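Local coordinates for protein alternansucrase (Leuconostoc mesenteroides, PDB 6HVG) that belongs to glycoside hydrolase family 70, combining a calcium-binding TIM-barrel region with a series of choline-binding-type repeats, at residues Y341-E344 / Q345-R349; S312-V315 / A316-F320; D636-K639 / A640-T644; D645-D648 / A649-N652; W444-K447 / Q448-A451. All blocks are in the same frame, centred on the assembly; numbering follows the deposited sequence.

Interaction 1 of 5, residues Y341-E344 / Q345-R349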
loop_
_atom_site.group_PDB
_atom_site.type_symbol
_atom_site.label_atom_id
_atom_site.label_comp_id
_atom_site.label_asym_id
_atom_site.label_seq_id
_atom_site.Cartn_x
_atom_site.Cartn_y
_atom_site.Cartn_z
ATOM N N TYR A 341 45.939 15.681 7.932
ATOM C CA TYR A 341 45.378 16.748 8.717
ATOM C C TYR A 341 44.590 16.183 9.880
ATOM O O TYR A 341 43.630 15.470 9.684
ATOM C CB TYR A 341 44.508 17.668 7.861
ATOM C CG TYR A 341 43.623 18.591 8.685
ATOM C CD1 TYR A 341 44.180 19.503 9.560
ATOM C CD2 TYR A 341 42.236 18.534 8.579
ATOM C CE1 TYR A 341 43.381 20.349 10.303
ATOM C CE2 TYR A 341 41.425 19.351 9.325
ATOM C CZ TYR A 341 41.997 20.266 10.187
ATOM O OH TYR A 341 41.166 21.091 10.922
ATOM N N LEU A 342 44.986 16.534 11.094
ATOM C CA LEU A 342 44.268 16.113 12.287
ATOM C C LEU A 342 43.581 17.328 12.876
ATOM O O LEU A 342 44.169 18.392 12.997
ATOM C CB LEU A 342 45.229 15.509 13.314
ATOM C CG LEU A 342 46.160 14.397 12.760
ATOM C CD1 LEU A 342 47.472 14.329 13.495
ATOM C CD2 LEU A 342 45.524 13.019 12.817
ATOM N N ASP A 343 42.319 17.183 13.246
ATOM C CA ASP A 343 41.574 18.316 13.787
ATOM C C ASP A 343 41.901 18.557 15.261
ATOM O O ASP A 343 42.752 17.866 15.827
ATOM C CB ASP A 343 40.058 18.162 13.552
ATOM C CG ASP A 343 39.419 17.118 14.423
ATOM O OD1 ASP A 343 40.077 16.572 15.324
ATOM O OD2 ASP A 343 38.225 16.870 14.221
ATOM N N GLU A 344 41.222 19.537 15.853
ATOM C CA GLU A 344 41.444 19.953 17.253
ATOM C C GLU A 344 41.339 18.778 18.243
ATOM O O GLU A 344 42.117 18.692 19.206
ATOM C CB GLU A 344 40.462 21.079 17.669
ATOM C CG GLU A 344 39.961 21.953 16.534
ATOM C CD GLU A 344 38.883 21.265 15.686
ATOM O OE1 GLU A 344 38.194 20.332 16.165
ATOM O OE2 GLU A 344 38.737 21.642 14.511
ATOM N N GLN A 345 40.400 17.868 17.983
ATOM C CA GLN A 345 40.212 16.689 18.825
ATOM C C GLN A 345 41.244 15.583 18.547
ATOM O O GLN A 345 41.257 14.592 19.258
ATOM C CB GLN A 345 38.811 16.109 18.631
ATOM C CG GLN A 345 37.696 17.129 18.810
ATOM C CD GLN A 345 36.370 16.478 19.134
ATOM O OE1 GLN A 345 35.400 16.589 18.383
ATOM N NE2 GLN A 345 36.329 15.774 20.253
ATOM N N GLY A 346 42.082 15.743 17.515
ATOM C CA GLY A 346 43.048 14.727 17.099
ATOM C C GLY A 346 42.505 13.716 16.089
ATOM O O GLY A 346 43.205 12.746 15.761
ATOM N N HIS A 347 41.288 13.949 15.583
ATOM C CA HIS A 347 40.686 13.069 14.578
ATOM C C HIS A 347 41.335 13.257 13.201
ATOM O O HIS A 347 41.488 14.366 12.734
ATOM C CB HIS A 347 39.154 13.259 14.455
ATOM C CG HIS A 347 38.401 13.017 15.743
ATOM N ND1 HIS A 347 38.981 12.397 16.831
ATOM C CD2 HIS A 347 37.124 13.299 16.112
ATOM C CE1 HIS A 347 38.103 12.306 17.813
ATOM N NE2 HIS A 347 36.972 12.851 17.407
ATOM N N LEU A 348 41.704 12.149 12.562
ATOM C CA LEU A 348 42.205 12.150 11.199
ATOM C C LEU A 348 41.040 12.454 10.262
ATOM O O LEU A 348 39.991 11.817 10.337
ATOM C CB LEU A 348 42.812 10.789 10.870
ATOM C CG LEU A 348 43.306 10.585 9.440
ATOM C CD1 LEU A 348 44.494 11.477 9.162
ATOM C CD2 LEU A 348 43.649 9.125 9.186
ATOM N N ARG A 349 41.229 13.433 9.385
ATOM C CA ARG A 349 40.160 13.884 8.486
ATOM C C ARG A 349 40.379 13.342 7.078
ATOM O O ARG A 349 41.381 13.646 6.417
ATOM C CB ARG A 349 40.095 15.408 8.467
ATOM C CG ARG A 349 40.095 16.025 9.852
ATOM C CD ARG A 349 38.943 15.466 10.678
ATOM N NE ARG A 349 37.671 15.658 9.977
ATOM C CZ ARG A 349 36.770 16.602 10.245
ATOM N NH1 ARG A 349 36.943 17.464 11.230
ATOM N NH2 ARG A 349 35.658 16.674 9.524
HETATM O O HOH W 1 44.322 13.783 6.776
#
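Gly346 N donates to Asp343 O over 2.8 Å and closes a type I beta turn from Asp343 to Gly346, following strand 338-342 in a choline-binding repeat. Gly346 takes a positive phi (89°) at the last position of the turn, next to the Gln345 carbonyl. Beyond the turn the chain doubles back: Asp343 N bonds to His347 O, Arg349 N to Tyr341 O, and Leu342 and Leu348 face each other in a single beta bridge. The Asp343 side chain ties the turn to the returning chain. Its CG lies between the backbone N and the carbonyl carbon (chi1 73°), which folds the carboxylate back over the turn. There OD1 accepts from His347 N at 2.9 Å, met from above the carboxylate plane, while OD2 faces Arg349 NH1 at 3.3 Å in a salt bridge whose hydrogen bond is weak; the carboxylate and guanidinium planes stand nearly perpendicular, at 85°. Arg349 gets there by bending at chi2 and chi3, and its aliphatic part runs alongside Tyr341 in the same direction, CG touching CD2 of that ring at 3.5 Å. Outside the turn, the Tyr341 ring meets that of Tyr352, and the His347 ring meets that of Phe320 nearly at right angles. The His347 ring also carries Gln345 CB over the centre of one face. Where the two arms part, at Tyr341 and Arg349, a water accepts from Tyr341 N at 2.7 Å and lies 3.0 Å from Arg349 O, to which it can donate.

Interaction 2 of 5, residues S312-V315 / A316-F320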
loop_
_atom_site.group_PDB
_atom_site.type_symbol
_atom_site.label_atom_id
_atom_site.label_comp_id
_atom_site.label_asym_id
_atom_site.label_seq_id
_atom_site.Cartn_x
_atom_site.Cartn_y
_atom_site.Cartn_z
ATOM N N SER A 312 46.244 4.763 15.273
ATOM C CA SER A 312 45.391 3.774 15.963
ATOM C C SER A 312 43.994 4.341 16.166
ATOM O O SER A 312 43.842 5.531 16.440
ATOM C CB SER A 312 45.972 3.364 17.329
ATOM O OG SER A 312 44.996 2.676 18.099
ATOM N N LYS A 313 42.976 3.499 16.048
ATOM C CA LYS A 313 41.607 3.962 16.241
ATOM C C LYS A 313 41.073 3.876 17.687
ATOM O O LYS A 313 41.742 3.352 18.602
ATOM C CB LYS A 313 40.681 3.149 15.360
ATOM C CG LYS A 313 40.910 3.260 13.879
ATOM C CD LYS A 313 39.661 2.802 13.139
ATOM C CE LYS A 313 39.927 2.585 11.665
ATOM N NZ LYS A 313 38.650 2.580 10.902
ATOM N N ASP A 314 39.854 4.404 17.859
ATOM C CA ASP A 314 39.007 4.114 19.017
ATOM C C ASP A 314 37.683 3.435 18.585
ATOM O O ASP A 314 37.338 3.399 17.405
ATOM C CB ASP A 314 38.776 5.401 19.867
ATOM C CG ASP A 314 37.867 6.446 19.199
ATOM O OD1 ASP A 314 37.837 7.590 19.690
ATOM O OD2 ASP A 314 37.172 6.147 18.214
ATOM N N VAL A 315 36.940 2.917 19.554
ATOM C CA VAL A 315 35.721 2.161 19.266
ATOM C C VAL A 315 34.727 2.930 18.400
ATOM O O VAL A 315 34.048 2.349 17.557
ATOM C CB VAL A 315 35.073 1.665 20.594
ATOM C CG1 VAL A 315 33.585 1.322 20.450
ATOM C CG2 VAL A 315 35.867 0.490 21.123
ATOM N N ALA A 316 34.628 4.228 18.620
ATOM C CA ALA A 316 33.693 5.042 17.834
ATOM C C ALA A 316 34.020 5.017 16.327
ATOM O O ALA A 316 33.118 5.058 15.489
ATOM C CB ALA A 316 33.683 6.467 18.347
ATOM N N GLY A 317 35.313 4.922 15.999
ATOM C CA GLY A 317 35.774 4.880 14.596
ATOM C C GLY A 317 36.710 6.011 14.169
ATOM O O GLY A 317 37.042 6.102 12.993
ATOM N N ASN A 318 37.128 6.850 15.124
ATOM C CA ASN A 318 38.063 7.935 14.895
ATOM C C ASN A 318 39.483 7.438 14.900
ATOM O O ASN A 318 39.878 6.640 15.756
ATOM C CB ASN A 318 37.990 8.975 16.012
ATOM C CG ASN A 318 36.647 9.636 16.102
ATOM O OD1 ASN A 318 35.929 9.421 17.054
ATOM N ND2 ASN A 318 36.296 10.441 15.103
ATOM N N THR A 319 40.277 7.956 13.982
ATOM C CA THR A 319 41.673 7.594 13.913
ATOM C C THR A 319 42.498 8.712 14.517
ATOM O O THR A 319 42.172 9.880 14.329
ATOM C CB THR A 319 42.098 7.290 12.473
ATOM O OG1 THR A 319 41.163 6.362 11.897
ATOM C CG2 THR A 319 43.510 6.692 12.449
ATOM N N PHE A 320 43.523 8.345 15.285
ATOM C CA PHE A 320 44.463 9.304 15.873
ATOM C C PHE A 320 45.845 8.890 15.418
ATOM O O PHE A 320 46.011 7.807 14.866
ATOM C CB PHE A 320 44.437 9.274 17.417
ATOM C CG PHE A 320 43.093 9.551 18.006
ATOM C CD1 PHE A 320 42.796 10.797 18.540
ATOM C CD2 PHE A 320 42.100 8.568 17.989
ATOM C CE1 PHE A 320 41.526 11.058 19.039
ATOM C CE2 PHE A 320 40.838 8.817 18.508
ATOM C CZ PHE A 320 40.545 10.068 19.027
#
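The beta hairpin of strands 310-313 and 319-322 reverses here, and Asp314 lies where the first strand gives way to the turn. Its OD2 takes two backbone N-H groups, from Gly317 at 3.1 Å and from Asn318 at 3.2 Å. The two arrive differently: the Gly317 donor comes nearly along the C-O axis of OD2, whereas the Asn318 donor stands above the carboxylate plane. A chi1 of 71° turns the carboxylate toward these two amides. Gly317 N also donates to Asp314 O at 2.9 Å, the closing bond of a type I turn from Asp314 to Gly317, so this one amide is shared between the carbonyl and the carboxylate of the same residue. In this putative cell wall binding repeat the two strands pair as a two-stranded antiparallel hairpin. Ser312 and Phe320 are its hydrogen-bonded pair, exchanging two backbone bonds, and Lys313 and Thr319 the non-hydrogen-bonded pair beside it, where Lys313 CG rests 3.7 Å from Thr319 OG1. Nearer the turn, Asp314 N donates to Asn318 O. The Phe320 ring presents its rim to the other segment: Ser312 O lies at its edge, and CE2 approaches Asp314 OD1 to 3.5 Å, with the carboxylate and ring planes 66° apart. Asn318 sends its amide elsewhere, ND2 bonding to Asn1398 OD1. Strand 286-293 packs against residues 312-315, Asn289 OD1 accepting from Val315 N and the side chain of Asp314 resting against Asn289 and Thr290.

Interaction 3 of 5, residues D636-K639 / A640-T644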
loop_
_atom_site.group_PDB
_atom_site.type_symbol
_atom_site.label_atom_id
_atom_site.label_comp_id
_atom_site.label_asym_id
_atom_site.label_seq_id
_atom_site.Cartn_x
_atom_site.Cartn_y
_atom_site.Cartn_z
ATOM N N ASP A 636 -26.250 15.092 -12.373
ATOM C CA ASP A 636 -27.029 15.852 -13.349
ATOM C C ASP A 636 -27.605 14.986 -14.469
ATOM O O ASP A 636 -28.687 15.276 -14.969
ATOM C CB ASP A 636 -26.172 16.993 -13.916
ATOM C CG ASP A 636 -25.844 18.045 -12.863
ATOM O OD1 ASP A 636 -26.281 17.879 -11.703
ATOM O OD2 ASP A 636 -25.153 19.035 -13.194
ATOM N N TYR A 637 -26.872 13.945 -14.851
ATOM C CA TYR A 637 -27.322 12.968 -15.842
ATOM C C TYR A 637 -28.569 12.253 -15.344
ATOM O O TYR A 637 -29.577 12.191 -16.031
ATOM C CB TYR A 637 -26.205 11.950 -16.137
ATOM C CG TYR A 637 -26.635 10.818 -17.031
ATOM C CD1 TYR A 637 -26.709 10.979 -18.422
ATOM C CD2 TYR A 637 -27.008 9.594 -16.497
ATOM C CE1 TYR A 637 -27.133 9.944 -19.237
ATOM C CE2 TYR A 637 -27.428 8.556 -17.313
ATOM C CZ TYR A 637 -27.489 8.748 -18.674
ATOM O OH TYR A 637 -27.901 7.734 -19.477
ATOM N N PHE A 638 -28.503 11.749 -14.121
ATOM C CA PHE A 638 -29.657 11.113 -13.492
ATOM C C PHE A 638 -30.854 12.064 -13.323
ATOM O O PHE A 638 -32.008 11.639 -13.446
ATOM C CB PHE A 638 -29.279 10.524 -12.136
ATOM C CG PHE A 638 -28.624 9.171 -12.219
ATOM C CD1 PHE A 638 -27.372 9.023 -12.777
ATOM C CD2 PHE A 638 -29.236 8.061 -11.678
ATOM C CE1 PHE A 638 -26.753 7.797 -12.829
ATOM C CE2 PHE A 638 -28.630 6.818 -11.752
ATOM C CZ PHE A 638 -27.392 6.689 -12.338
ATOM N N LYS A 639 -30.585 13.338 -13.051
ATOM C CA LYS A 639 -31.642 14.336 -12.952
ATOM C C LYS A 639 -32.331 14.503 -14.301
ATOM O O LYS A 639 -33.565 14.464 -14.383
ATOM C CB LYS A 639 -31.089 15.673 -12.468
ATOM C CG LYS A 639 -30.767 15.723 -10.985
ATOM C CD LYS A 639 -29.897 16.932 -10.608
ATOM C CE LYS A 639 -29.722 17.010 -9.096
ATOM N NZ LYS A 639 -28.587 17.844 -8.635
ATOM N N ALA A 640 -31.538 14.672 -15.354
ATOM C CA ALA A 640 -32.064 14.911 -16.681
ATOM C C ALA A 640 -32.875 13.745 -17.214
ATOM O O ALA A 640 -33.962 13.954 -17.754
ATOM C CB ALA A 640 -30.922 15.227 -17.634
ATOM N N LEU A 641 -32.363 12.525 -17.063
ATOM C CA LEU A 641 -33.003 11.338 -17.648
ATOM C C LEU A 641 -34.078 10.669 -16.803
ATOM O O LEU A 641 -34.955 10.012 -17.357
ATOM C CB LEU A 641 -31.970 10.279 -18.005
ATOM C CG LEU A 641 -31.521 10.290 -19.461
ATOM C CD1 LEU A 641 -30.446 11.350 -19.675
ATOM C CD2 LEU A 641 -31.029 8.894 -19.824
ATOM N N TYR A 642 -34.017 10.810 -15.483
ATOM C CA TYR A 642 -34.980 10.123 -14.593
ATOM C C TYR A 642 -35.699 11.043 -13.612
ATOM O O TYR A 642 -36.481 10.574 -12.808
ATOM C CB TYR A 642 -34.277 9.011 -13.803
ATOM C CG TYR A 642 -33.414 8.082 -14.646
ATOM C CD1 TYR A 642 -33.945 7.411 -15.730
ATOM C CD2 TYR A 642 -32.063 7.883 -14.356
ATOM C CE1 TYR A 642 -33.177 6.556 -16.498
ATOM C CE2 TYR A 642 -31.279 7.033 -15.120
ATOM C CZ TYR A 642 -31.841 6.369 -16.186
ATOM O OH TYR A 642 -31.051 5.536 -16.946
ATOM N N GLY A 643 -35.444 12.347 -13.667
ATOM C CA GLY A 643 -36.076 13.294 -12.739
ATOM C C GLY A 643 -35.900 12.921 -11.270
ATOM O O GLY A 643 -36.841 12.981 -10.492
ATOM N N THR A 644 -34.677 12.559 -10.889
ATOM C CA THR A 644 -34.370 12.152 -9.523
ATOM C C THR A 644 -34.579 13.254 -8.503
ATOM O O THR A 644 -34.831 12.972 -7.321
ATOM C CB THR A 644 -32.923 11.642 -9.392
ATOM O OG1 THR A 644 -32.004 12.618 -9.911
ATOM C CG2 THR A 644 -32.762 10.327 -10.148
#
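Tyr637 meets Leu641 one helical turn further on, mostly through the outer half of its ring. Its CB points away from the following turn, but CG, set anti to the backbone N (chi1 174°), swings the ring along the helix so that the end of the side chain comes nearer. CD1 passes Leu641 CD1 at the limit of contact, CE1 packs on the same methyl at 3.6 Å, and CZ moves on to Leu641 CD2 at 3.7 Å. At the tip, OH lies 3.4 Å from CD2 of Leu641, while its polar partner is ND1 of His598 in helix 587-601. The neighbouring Phe638 makes the second aromatic contact. Tyr642 turns its edge toward the Phe638 face in an offset edge-to-face pair, centroids 5.6 Å apart and planes at 73°, with Tyr642 CE2 above the rim of the ring. Thr644 CG2 comes up at the Phe638 ring edge and reaches CB of that residue at 4.0 Å, so one side chain is met from two directions. Both Phe638 and Tyr642 also pack on Met601. Lys639 lays its CG against Thr644 OG1 at 3.5 Å, the two side chains crossing at about a right angle. The main chain bonds run from Ala640 N to Asp636 O and onward in the helical pattern, the last being Gly643 N to Lys639 O at 2.9 Å. Gly643 then leaves helical geometry with positive phi (53°), a common C-terminal end for a helix. Helix 629-642, with the short helix 648-652, lies in the connection between parallel strands 617-620 and 657-658, a beta-alpha-beta crossover of the barrel.

Interaction 4 of 5, residues D645-D648 / A649-N652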
loop_
_atom_site.group_PDB
_atom_site.type_symbol
_atom_site.label_atom_id
_atom_site.label_comp_id
_atom_site.label_asym_id
_atom_site.label_seq_id
_atom_site.Cartn_x
_atom_site.Cartn_y
_atom_site.Cartn_z
ATOM N N ASP A 645 -34.490 14.504 -8.936
ATOM C CA ASP A 645 -34.742 15.627 -8.024
ATOM C C ASP A 645 -36.227 15.997 -7.896
ATOM O O ASP A 645 -36.551 16.924 -7.152
ATOM C CB ASP A 645 -33.888 16.852 -8.376
ATOM C CG ASP A 645 -34.049 17.313 -9.812
ATOM O OD1 ASP A 645 -34.623 16.562 -10.652
ATOM O OD2 ASP A 645 -33.559 18.433 -10.109
ATOM N N LYS A 646 -37.120 15.263 -8.569
ATOM C CA LYS A 646 -38.548 15.604 -8.576
ATOM C C LYS A 646 -39.303 14.986 -7.399
ATOM O O LYS A 646 -40.198 15.617 -6.838
ATOM C CB LYS A 646 -39.236 15.151 -9.881
ATOM C CG LYS A 646 -38.682 15.697 -11.186
ATOM C CD LYS A 646 -38.986 17.172 -11.441
ATOM C CE LYS A 646 -38.044 18.123 -10.681
ATOM N NZ LYS A 646 -37.625 19.362 -11.416
ATOM N N SER A 647 -38.962 13.747 -7.054
ATOM C CA SER A 647 -39.642 13.017 -5.975
ATOM C C SER A 647 -38.720 11.989 -5.336
ATOM O O SER A 647 -37.708 11.625 -5.907
ATOM C CB SER A 647 -40.882 12.296 -6.526
ATOM O OG SER A 647 -40.518 11.160 -7.302
ATOM N N ASP A 648 -39.101 11.501 -4.164
ATOM C CA ASP A 648 -38.412 10.387 -3.530
ATOM C C ASP A 648 -38.562 9.074 -4.308
ATOM O O ASP A 648 -37.659 8.235 -4.283
ATOM C CB ASP A 648 -38.917 10.189 -2.093
ATOM C CG ASP A 648 -38.409 11.252 -1.141
ATOM O OD1 ASP A 648 -37.489 12.025 -1.531
ATOM O OD2 ASP A 648 -38.919 11.292 0.002
ATOM N N ALA A 649 -39.696 8.893 -4.989
ATOM C CA ALA A 649 -39.932 7.689 -5.784
ATOM C C ALA A 649 -38.989 7.613 -6.993
ATOM O O ALA A 649 -38.492 6.538 -7.335
ATOM C CB ALA A 649 -41.379 7.629 -6.242
ATOM N N ASN A 650 -38.769 8.749 -7.644
ATOM C CA ASN A 650 -37.816 8.832 -8.758
ATOM C C ASN A 650 -36.376 8.609 -8.291
ATOM O O ASN A 650 -35.630 7.840 -8.888
ATOM C CB ASN A 650 -37.893 10.206 -9.448
ATOM C CG ASN A 650 -39.157 10.396 -10.255
ATOM O OD1 ASN A 650 -40.070 9.564 -10.229
ATOM N ND2 ASN A 650 -39.214 11.494 -10.986
ATOM N N ALA A 651 -36.002 9.321 -7.229
ATOM C CA ALA A 651 -34.693 9.205 -6.605
ATOM C C ALA A 651 -34.426 7.771 -6.176
ATOM O O ALA A 651 -33.402 7.208 -6.536
ATOM C CB ALA A 651 -34.590 10.144 -5.404
ATOM N N ASN A 652 -35.361 7.179 -5.440
ATOM C CA ASN A 652 -35.173 5.847 -4.877
ATOM C C ASN A 652 -35.319 4.712 -5.872
ATOM O O ASN A 652 -34.943 3.594 -5.557
ATOM C CB ASN A 652 -36.082 5.631 -3.682
ATOM C CG ASN A 652 -35.808 6.624 -2.550
ATOM O OD1 ASN A 652 -35.051 7.594 -2.702
ATOM N ND2 ASN A 652 -36.412 6.365 -1.385
HETATM O O HOH W 2 -34.809 9.936 -1.145
#
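Ser647 packs closely on the first turn of helix 648-652, whereas Lys646 beside it barely touches that turn. Ser647 occupies the N-cap position. Its OG accepts from Asn650 N at 3.0 Å along a nearly straight N-H line (164°), a chi1 of 74° having turned the hydroxyl to face the amides at the start of the helix. The same oxygen lies 3.3 Å from CG of Asn650, close against that side chain. The main chain continues the grip: Ser647 O receives Ala651 N, and Asp648 O receives Asn652 N at 2.8 Å. Ala651 CB also leans on Ser647 O at 3.5 Å. On the exposed side, Lys646 offers CB alone, 3.8 Å from Asn650 ND2, and the rest of its bent chain leads away. That ND2 is held from the preceding loop by Gly643 O. A looser link runs through a water that donates to Asn652 OD1 at 2.8 Å and, weakly, to Asp648 OD1 at 3.4 Å. The Asp648 carboxylate is fixed more firmly by residues outside the turn, OD1 by His1035 ND1 and OD2 by Asn1037 ND2, which binds the start of this short helix to a loop distant in sequence. The capping oxygen thus satisfies an amide that has no carbonyl one turn earlier to accept it within the helix, and the negative charge of Asp648, placed in the first turn, is probably stabilised by the helix end.

Interaction 5 of 5, residues W444-K447 / Q448-A451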
loop_
_atom_site.group_PDB
_atom_site.type_symbol
_atom_site.label_atom_id
_atom_site.label_comp_id
_atom_site.label_asym_id
_atom_site.label_seq_id
_atom_site.Cartn_x
_atom_site.Cartn_y
_atom_site.Cartn_z
ATOM N N TRP A 444 27.413 2.644 -27.167
ATOM C CA TRP A 444 27.122 2.635 -25.750
ATOM C C TRP A 444 26.955 4.089 -25.261
ATOM O O TRP A 444 27.542 5.003 -25.834
ATOM C CB TRP A 444 28.276 1.912 -25.019
ATOM C CG TRP A 444 28.498 0.555 -25.583
ATOM C CD1 TRP A 444 27.934 -0.604 -25.153
ATOM C CD2 TRP A 444 29.290 0.208 -26.738
ATOM N NE1 TRP A 444 28.325 -1.645 -25.957
ATOM C CE2 TRP A 444 29.157 -1.171 -26.938
ATOM C CE3 TRP A 444 30.076 0.929 -27.621
ATOM C CZ2 TRP A 444 29.799 -1.846 -27.985
ATOM C CZ3 TRP A 444 30.717 0.255 -28.653
ATOM C CH2 TRP A 444 30.575 -1.109 -28.826
ATOM N N PRO A 445 26.176 4.305 -24.194
ATOM C CA PRO A 445 26.018 5.633 -23.633
ATOM C C PRO A 445 27.266 6.181 -22.950
ATOM O O PRO A 445 27.467 7.394 -22.933
ATOM C CB PRO A 445 24.893 5.453 -22.628
ATOM C CG PRO A 445 24.932 4.023 -22.251
ATOM C CD PRO A 445 25.390 3.297 -23.468
ATOM N N ASP A 446 28.090 5.302 -22.403
ATOM C CA ASP A 446 29.260 5.681 -21.591
ATOM C C ASP A 446 30.214 4.468 -21.483
ATOM O O ASP A 446 29.863 3.349 -21.831
ATOM C CB ASP A 446 28.817 6.170 -20.197
ATOM C CG ASP A 446 27.639 5.340 -19.618
ATOM O OD1 ASP A 446 27.844 4.147 -19.306
ATOM O OD2 ASP A 446 26.506 5.875 -19.525
ATOM N N LYS A 447 31.411 4.695 -20.973
ATOM C CA LYS A 447 32.400 3.634 -20.848
ATOM C C LYS A 447 32.037 2.561 -19.825
ATOM O O LYS A 447 32.302 1.391 -20.052
ATOM C CB LYS A 447 33.767 4.232 -20.516
ATOM C CG LYS A 447 34.423 4.853 -21.734
ATOM C CD LYS A 447 35.705 5.554 -21.375
ATOM C CE LYS A 447 36.840 4.592 -21.247
ATOM N NZ LYS A 447 37.970 5.229 -20.517
ATOM N N GLN A 448 31.411 2.946 -18.726
ATOM C CA GLN A 448 30.954 1.983 -17.722
ATOM C C GLN A 448 30.002 0.970 -18.336
ATOM O O GLN A 448 30.190 -0.225 -18.184
ATOM C CB GLN A 448 30.235 2.714 -16.580
ATOM C CG GLN A 448 29.827 1.853 -15.395
ATOM C CD GLN A 448 31.000 1.209 -14.687
ATOM O OE1 GLN A 448 31.567 1.779 -13.743
ATOM N NE2 GLN A 448 31.405 0.046 -15.164
ATOM N N THR A 449 28.991 1.455 -19.059
ATOM C CA THR A 449 28.062 0.584 -19.730
ATOM C C THR A 449 28.778 -0.259 -20.765
ATOM O O THR A 449 28.520 -1.448 -20.889
ATOM C CB THR A 449 26.958 1.376 -20.429
ATOM O OG1 THR A 449 26.340 2.261 -19.504
ATOM C CG2 THR A 449 25.880 0.423 -20.969
ATOM N N GLN A 450 29.681 0.342 -21.525
ATOM C CA GLN A 450 30.433 -0.420 -22.523
ATOM C C GLN A 450 31.186 -1.563 -21.865
ATOM O O GLN A 450 31.166 -2.675 -22.363
ATOM C CB GLN A 450 31.415 0.480 -23.290
ATOM C CG GLN A 450 32.202 -0.241 -24.376
ATOM C CD GLN A 450 32.782 0.687 -25.402
ATOM O OE1 GLN A 450 32.687 1.910 -25.272
ATOM N NE2 GLN A 450 33.445 0.126 -26.415
ATOM N N ALA A 451 31.872 -1.267 -20.766
ATOM C CA ALA A 451 32.668 -2.274 -20.072
ATOM C C ALA A 451 31.779 -3.372 -19.501
ATOM O O ALA A 451 32.166 -4.551 -19.484
ATOM C CB ALA A 451 33.504 -1.646 -18.975
#
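Asp446 OD1 accepts from Thr449 N at 2.9 Å, the N-H pointing almost straight at the oxygen with an N-H...O angle of 155°. Thr449 OG1 turns to the same oxygen, though the modelled separation is too short to be trusted. A chi1 of 39° brings the carboxylate round to both. Pro445 CG presses on the Thr449 side chain, 3.8 Å from CB. The other close pair is a stack: the Gln450 amide lies over one face of the Trp444 indole, planes only 12° apart, with CD 3.5 Å from Trp444 CE3 and NE2 3.5 Å from Trp444 CZ3. Gln450 CG adds a CH-pi contact, 4.0 Å from the centroid of the five-membered ring. A second shell fixes these groups. Gln474 NE2 and Asn478 OD1, on helix 474-495, hold the two ends of the Gln450 amide and so set its rotation over the indole, and Trp1265 NE1 donates to Asp446 OD2. Gln450 N to Asp446 O and Ala451 N to Lys447 O begin the regular bonding of helix 447-462, with Asp446 as its classical aspartate N-cap.

Overall arrangement
Along the chain the order is interaction 2, interaction 1, interaction 5, interaction 3 and interaction 4. Interactions 2 and 1 are neighbouring type I turns of the repeat region, their centres about 11 Å apart; they touch, Leu348 N probably bonding to Thr319 O. Interactions 3 and 4, centres about 10 Å apart, sit on the consecutive helices 629-642 and 648-652 of the glycoside hydrolase family 70 region, across the chain's centre from the repeat turns. Interaction 5, in the same family region, has its centre about 40 Å from that of interaction 1 and about 63 Å from that of interaction 3. In this large, multi-domain chain the repeat turns thus pack on each other, while interactions 3 and 4 belong to one barrel connection far away.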